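Local structure of glutathione transferase lambda1 (Populus trichocarpa, 4PQH) at residues S128-N133 with A176-R181; G161-G166 with E206-V211. The protein binds glutathione and, as a Lambda-class glutathione transferase of a land plant, probably conjugates or transfers it in detoxification and thiol-transfer chemistry. All blocks are in the same frame, centred on the assembly; numbering follows the deposited sequence.

Contact 1: S128-N133 with A176-R181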
loop_
_atom_site.group_PDB
_atom_site.type_symbol
_atom_site.label_atom_id
_atom_site.label_comp_id
_atom_site.label_asym_id
_atom_site.label_seq_id
_atom_site.Cartn_x
_atom_site.Cartn_y
_atom_site.Cartn_z
ATOM N N SER A 128 3.651 -7.565 -12.062
ATOM C CA SER A 128 3.853 -7.171 -13.453
ATOM C C SER A 128 3.769 -5.667 -13.599
ATOM O O SER A 128 4.511 -5.067 -14.369
ATOM C CB SER A 128 2.807 -7.825 -14.361
ATOM O OG SER A 128 2.817 -9.236 -14.226
ATOM N N PHE A 129 2.845 -5.057 -12.863
ATOM C CA PHE A 129 2.671 -3.618 -12.912
ATOM C C PHE A 129 3.945 -2.890 -12.470
ATOM O O PHE A 129 4.419 -1.971 -13.142
ATOM C CB PHE A 129 1.487 -3.211 -12.032
ATOM C CG PHE A 129 1.191 -1.743 -12.064
ATOM C CD1 PHE A 129 0.681 -1.146 -13.211
ATOM C CD2 PHE A 129 1.432 -0.955 -10.949
ATOM C CE1 PHE A 129 0.396 0.217 -13.236
ATOM C CE2 PHE A 129 1.149 0.405 -10.965
ATOM C CZ PHE A 129 0.636 0.989 -12.114
ATOM N N SER A 130 4.493 -3.298 -11.332
ATOM C CA SER A 130 5.752 -2.736 -10.850
ATOM C C SER A 130 6.905 -3.003 -11.812
ATOM O O SER A 130 7.702 -2.108 -12.115
ATOM C CB SER A 130 6.092 -3.298 -9.467
ATOM O OG SER A 130 5.485 -2.530 -8.448
ATOM N N LYS A 131 6.979 -4.232 -12.305
ATOM C CA LYS A 131 8.061 -4.613 -13.207
ATOM C C LYS A 131 8.034 -3.776 -14.484
ATOM O O LYS A 131 9.063 -3.288 -14.928
ATOM C CB LYS A 131 7.986 -6.107 -13.517
ATOM C CG LYS A 131 9.132 -6.626 -14.346
ATOM C CD LYS A 131 9.215 -8.136 -14.267
ATOM C CE LYS A 131 10.299 -8.642 -15.183
ATOM N NZ LYS A 131 10.669 -10.070 -14.939
ATOM N N ALA A 132 6.844 -3.565 -15.038
ATOM C CA ALA A 132 6.688 -2.766 -16.249
ATOM C C ALA A 132 7.162 -1.327 -16.041
ATOM O O ALA A 132 7.865 -0.750 -16.888
ATOM C CB ALA A 132 5.239 -2.771 -16.694
ATOM N N ASN A 133 6.783 -0.745 -14.911
ATOM C CA ASN A 133 7.197 0.619 -14.622
ATOM C C ASN A 133 8.691 0.726 -14.372
ATOM O O ASN A 133 9.355 1.608 -14.914
ATOM C CB ASN A 133 6.379 1.181 -13.465
ATOM C CG ASN A 133 5.038 1.684 -13.920
ATOM O OD1 ASN A 133 4.915 2.829 -14.335
ATOM N ND2 ASN A 133 4.034 0.820 -13.890
ATOM N N ALA A 176 -2.445 2.206 -4.838
ATOM C CA ALA A 176 -2.231 3.624 -4.546
ATOM C C ALA A 176 -0.771 4.047 -4.290
ATOM O O ALA A 176 -0.322 5.024 -4.872
ATOM C CB ALA A 176 -3.170 4.129 -3.433
ATOM N N PRO A 177 -0.014 3.309 -3.451
ATOM C CA PRO A 177 1.372 3.757 -3.220
ATOM C C PRO A 177 2.261 3.684 -4.456
ATOM O O PRO A 177 3.189 4.477 -4.607
ATOM C CB PRO A 177 1.881 2.762 -2.171
ATOM C CG PRO A 177 0.622 2.336 -1.440
ATOM C CD PRO A 177 -0.355 2.177 -2.572
ATOM N N PHE A 178 1.966 2.750 -5.344
ATOM C CA PHE A 178 2.762 2.592 -6.543
ATOM C C PHE A 178 2.404 3.594 -7.628
ATOM O O PHE A 178 3.295 4.195 -8.232
ATOM C CB PHE A 178 2.727 1.137 -6.983
ATOM C CG PHE A 178 3.406 0.242 -5.994
ATOM C CD1 PHE A 178 4.785 0.088 -6.028
ATOM C CD2 PHE A 178 2.690 -0.362 -4.976
ATOM C CE1 PHE A 178 5.424 -0.681 -5.095
ATOM C CE2 PHE A 178 3.334 -1.135 -4.034
ATOM C CZ PHE A 178 4.711 -1.304 -4.103
ATOM N N ILE A 179 1.114 3.846 -7.832
ATOM C CA ILE A 179 0.714 4.890 -8.766
ATOM C C ILE A 179 1.181 6.269 -8.260
ATOM O O ILE A 179 1.628 7.111 -9.041
ATOM C CB ILE A 179 -0.799 4.827 -9.053
ATOM C CG1 ILE A 179 -1.105 3.515 -9.789
ATOM C CG2 ILE A 179 -1.241 6.040 -9.860
ATOM C CD1 ILE A 179 -2.579 3.285 -10.085
ATOM N N GLU A 180 1.142 6.459 -6.943
ATOM C CA GLU A 180 1.617 7.688 -6.308
ATOM C C GLU A 180 3.071 7.985 -6.668
ATOM O O GLU A 180 3.449 9.135 -6.843
ATOM C CB GLU A 180 1.476 7.566 -4.787
ATOM C CG GLU A 180 2.088 8.688 -3.980
ATOM C CD GLU A 180 1.961 8.460 -2.484
ATOM O OE1 GLU A 180 0.885 8.012 -2.038
ATOM O OE2 GLU A 180 2.929 8.737 -1.745
ATOM N N ARG A 181 3.884 6.940 -6.775
ATOM C CA ARG A 181 5.297 7.111 -7.085
ATOM C C ARG A 181 5.552 7.121 -8.589
ATOM O O ARG A 181 6.342 7.930 -9.080
ATOM C CB ARG A 181 6.120 6.021 -6.398
ATOM C CG ARG A 181 6.246 6.237 -4.901
ATOM C CD ARG A 181 6.459 4.928 -4.161
ATOM N NE ARG A 181 6.692 5.150 -2.736
ATOM C CZ ARG A 181 5.739 5.427 -1.855
ATOM N NH1 ARG A 181 4.475 5.516 -2.247
ATOM N NH2 ARG A 181 6.051 5.613 -0.578
#
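Phe129 reaches Ile179 and Phe178 by swinging its ring anti to the backbone N (chi1 -178°), so that CE2 and CZ lead toward the facing helix. On Ile179, chi1 of -66° sets CG1 anti to the carbonyl carbon and brings that branch nearer than its CB bond alone would suggest. The two side chains cross at about a right angle, with Phe129 CZ 3.8 Å from Ile179 CG1. Phe178 CB lies at the edge of the Phe129 ring, near its plane and 4.3 Å from Phe129 CE2, while the Phe178 ring itself extends to Ser130. There Ser130 OG comes obliquely upon the ring, 3.6 Å from Phe178 CD1.

These few touches illustrate how two nearly parallel helices, with local axes 12° apart and 11.3 Å from each other, are bridged by large side chains while their backbones stay well separated. Asn133 covers one face of the aromatic group from within its own helix. Its ND2 stands 3.7 Å above the centre of the Phe129 ring and donates an almost straight bond of 2.9 Å to Phe129 O. That carbonyl also accepts a bond from Asn133 N, the two donors arriving from opposite faces of its plane, and the side-chain bond fixes the rotation of the buried amide. On the partner helix, kinked at Pro177, Arg181 NH1 folds back to Pro177 O.

Phe129 also meets Phe148 and Tyr175 edge-to-face, and Ile179 packs on Trp204 of helix 199-208. Phe178 is T-shaped against Tyr38 of the glutathione pocket, its side chain about 7 Å from the bound glutathione. Within the all-helical C-terminal domain, the contact thus joins helices 113-137 and 170-190, with helix 144-154 beside Phe129 and helix 37-48 of the thioredoxin-like domain beside Phe178.

Contact 2: G161-G166 with E206-V211. Unlike the reference sequence in segment 206-211: Val211 (reference Ile).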
loop_
_atom_site.group_PDB
_atom_site.type_symbol
_atom_site.label_atom_id
_atom_site.label_comp_id
_atom_site.label_asym_id
_atom_site.label_seq_id
_atom_site.Cartn_x
_atom_site.Cartn_y
_atom_site.Cartn_z
ATOM N N GLY A 161 -19.020 2.168 -9.387
ATOM C CA GLY A 161 -18.198 3.123 -8.673
ATOM C C GLY A 161 -16.929 3.377 -9.464
ATOM O O GLY A 161 -16.709 2.735 -10.482
ATOM N N PRO A 162 -16.103 4.333 -9.011
ATOM C CA PRO A 162 -14.920 4.756 -9.769
ATOM C C PRO A 162 -13.672 3.933 -9.471
ATOM O O PRO A 162 -12.606 4.200 -10.038
ATOM C CB PRO A 162 -14.730 6.202 -9.304
ATOM C CG PRO A 162 -15.204 6.197 -7.888
ATOM C CD PRO A 162 -16.336 5.191 -7.833
ATOM N N PHE A 163 -13.806 2.940 -8.602
ATOM C CA PHE A 163 -12.654 2.166 -8.136
ATOM C C PHE A 163 -12.590 0.819 -8.833
ATOM O O PHE A 163 -13.451 0.497 -9.640
ATOM C CB PHE A 163 -12.727 2.027 -6.614
ATOM C CG PHE A 163 -12.604 3.341 -5.903
ATOM C CD1 PHE A 163 -11.407 4.036 -5.899
ATOM C CD2 PHE A 163 -13.690 3.904 -5.263
ATOM C CE1 PHE A 163 -11.304 5.254 -5.243
ATOM C CE2 PHE A 163 -13.578 5.112 -4.607
ATOM C CZ PHE A 163 -12.395 5.790 -4.606
ATOM N N PHE A 164 -11.538 0.045 -8.576
ATOM C CA PHE A 164 -11.347 -1.203 -9.312
ATOM C C PHE A 164 -12.515 -2.178 -9.227
ATOM O O PHE A 164 -12.876 -2.800 -10.226
ATOM C CB PHE A 164 -10.055 -1.913 -8.896
ATOM C CG PHE A 164 -8.805 -1.266 -9.425
ATOM C CD1 PHE A 164 -8.489 -1.341 -10.771
ATOM C CD2 PHE A 164 -7.954 -0.590 -8.571
ATOM C CE1 PHE A 164 -7.333 -0.746 -11.259
ATOM C CE2 PHE A 164 -6.789 -0.003 -9.048
ATOM C CZ PHE A 164 -6.485 -0.080 -10.395
ATOM N N LEU A 165 -13.115 -2.296 -8.044
ATOM C CA LEU A 165 -14.266 -3.177 -7.871
ATOM C C LEU A 165 -15.556 -2.376 -7.777
ATOM O O LEU A 165 -16.523 -2.816 -7.167
ATOM C CB LEU A 165 -14.091 -4.046 -6.628
ATOM C CG LEU A 165 -12.745 -4.770 -6.557
ATOM C CD1 LEU A 165 -12.731 -5.612 -5.299
ATOM C CD2 LEU A 165 -12.490 -5.616 -7.804
ATOM N N GLY A 166 -15.574 -1.206 -8.402
ATOM C CA GLY A 166 -16.705 -0.299 -8.292
ATOM C C GLY A 166 -16.547 0.537 -7.034
ATOM O O GLY A 166 -15.995 1.638 -7.057
ATOM N N GLU A 206 -8.115 11.071 -9.089
ATOM C CA GLU A 206 -8.861 12.145 -8.443
ATOM C C GLU A 206 -9.670 11.642 -7.246
ATOM O O GLU A 206 -9.709 12.298 -6.201
ATOM C CB GLU A 206 -9.770 12.884 -9.431
ATOM C CG GLU A 206 -10.531 14.033 -8.788
ATOM C CD GLU A 206 -11.270 14.892 -9.788
ATOM O OE1 GLU A 206 -11.606 14.389 -10.880
ATOM O OE2 GLU A 206 -11.513 16.077 -9.477
ATOM N N GLU A 207 -10.292 10.476 -7.388
ATOM C CA GLU A 207 -11.101 9.938 -6.308
ATOM C C GLU A 207 -10.255 9.440 -5.134
ATOM O O GLU A 207 -10.629 9.619 -3.973
ATOM C CB GLU A 207 -12.026 8.856 -6.849
ATOM C CG GLU A 207 -13.088 9.417 -7.821
ATOM C CD GLU A 207 -13.895 10.566 -7.222
ATOM O OE1 GLU A 207 -14.414 10.410 -6.090
ATOM O OE2 GLU A 207 -13.992 11.631 -7.876
ATOM N N MET A 208 -9.117 8.824 -5.433
ATOM C CA MET A 208 -8.200 8.407 -4.377
ATOM C C MET A 208 -7.730 9.604 -3.578
ATOM O O MET A 208 -7.641 9.553 -2.349
ATOM C CB MET A 208 -6.988 7.696 -4.966
ATOM C CG MET A 208 -7.270 6.274 -5.366
ATOM S SD MET A 208 -7.895 5.263 -4.002
ATOM C CE MET A 208 -6.646 5.522 -2.738
ATOM N N ASN A 209 -7.436 10.691 -4.278
ATOM C CA ASN A 209 -6.937 11.888 -3.612
ATOM C C ASN A 209 -7.955 12.575 -2.713
ATOM O O ASN A 209 -7.605 13.477 -1.960
ATOM C CB ASN A 209 -6.370 12.882 -4.618
ATOM C CG ASN A 209 -5.036 12.439 -5.184
ATOM O OD1 ASN A 209 -4.354 11.588 -4.615
ATOM N ND2 ASN A 209 -4.652 13.030 -6.300
ATOM N N LYS A 210 -9.216 12.154 -2.795
ATOM C CA LYS A 210 -10.244 12.686 -1.909
ATOM C C LYS A 210 -10.341 11.871 -0.628
ATOM O O LYS A 210 -11.072 12.234 0.293
ATOM C CB LYS A 210 -11.602 12.677 -2.605
ATOM C CG LYS A 210 -11.695 13.628 -3.766
ATOM C CD LYS A 210 -12.979 13.422 -4.547
ATOM C CE LYS A 210 -12.999 14.327 -5.751
ATOM N NZ LYS A 210 -14.237 14.121 -6.568
ATOM N N VAL A 211 -9.635 10.749 -0.584
ATOM C CA VAL A 211 -9.705 9.863 0.568
ATOM C C VAL A 211 -8.677 10.301 1.600
ATOM O O VAL A 211 -7.473 10.071 1.436
ATOM C CB VAL A 211 -9.455 8.392 0.169
ATOM C CG1 VAL A 211 -9.472 7.491 1.395
ATOM C CG2 VAL A 211 -10.481 7.928 -0.865
#
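Pro162 and Phe163, the latter opening a type I turn to Gly166 that is closed by a reciprocal pair of backbone bonds, meet Glu207 and Met208, the latter opening another type I turn to Val211. Glu207 packs with its aliphatic part: its CG lies 3.9 Å from Pro162 CG, and its CB 3.8 Å from Phe163 CZ. With CG anti to the carbonyl carbon and a bend at chi2 (-54°), the chain runs past both rings and turns its carboxylate to Lys210. Lys210 NZ meets Glu207 OE2 at 2.8 Å on the syn side, a salt bridge across one turn of chain. With only an alanine here in place of Glu207, the Lys210 ammonium would probably be left without this mate, and a gap would open beside the Pro162 ring.

Met208 adds a Met-aromatic contact in the conformer described, one of two. Its SD is 3.6 Å from Phe163 CE1 and approaches the ring obliquely, 66° from the normal.

The first turn belongs to the loop between helices 144-154 and 170-190, where Asp172 OD1 accepts a hydrogen bond from Phe164 N and Phe168 packs edge-to-face on Phe163. The second leads from helix 199-208 into helix 212-215, with Val211 at the N-cap position, and Met208 touches Tyr214 there and Ala176 of helix 170-190.

In the fold
Both contacts lie in the helical C-terminal domain, but at different depths. Contact 1 is buried, its centre about 10 Å from that of the chain, and joins two long helices through aromatic and aliphatic groups beside the glutathione pocket. Contact 2, partly buried and with its centre about 15 Å from that of the chain, joins a turn to a helix end away from the annotated sites; a salt bridge within 206-211 holds the carboxylate of the residue whose aliphatic part packs across. Helix 170-190 links them: residues 161-166 lie in the loop leading into it, and its Ala176 CB lies 3.8 Å from Met208 CE in the conformer described, connecting core to periphery.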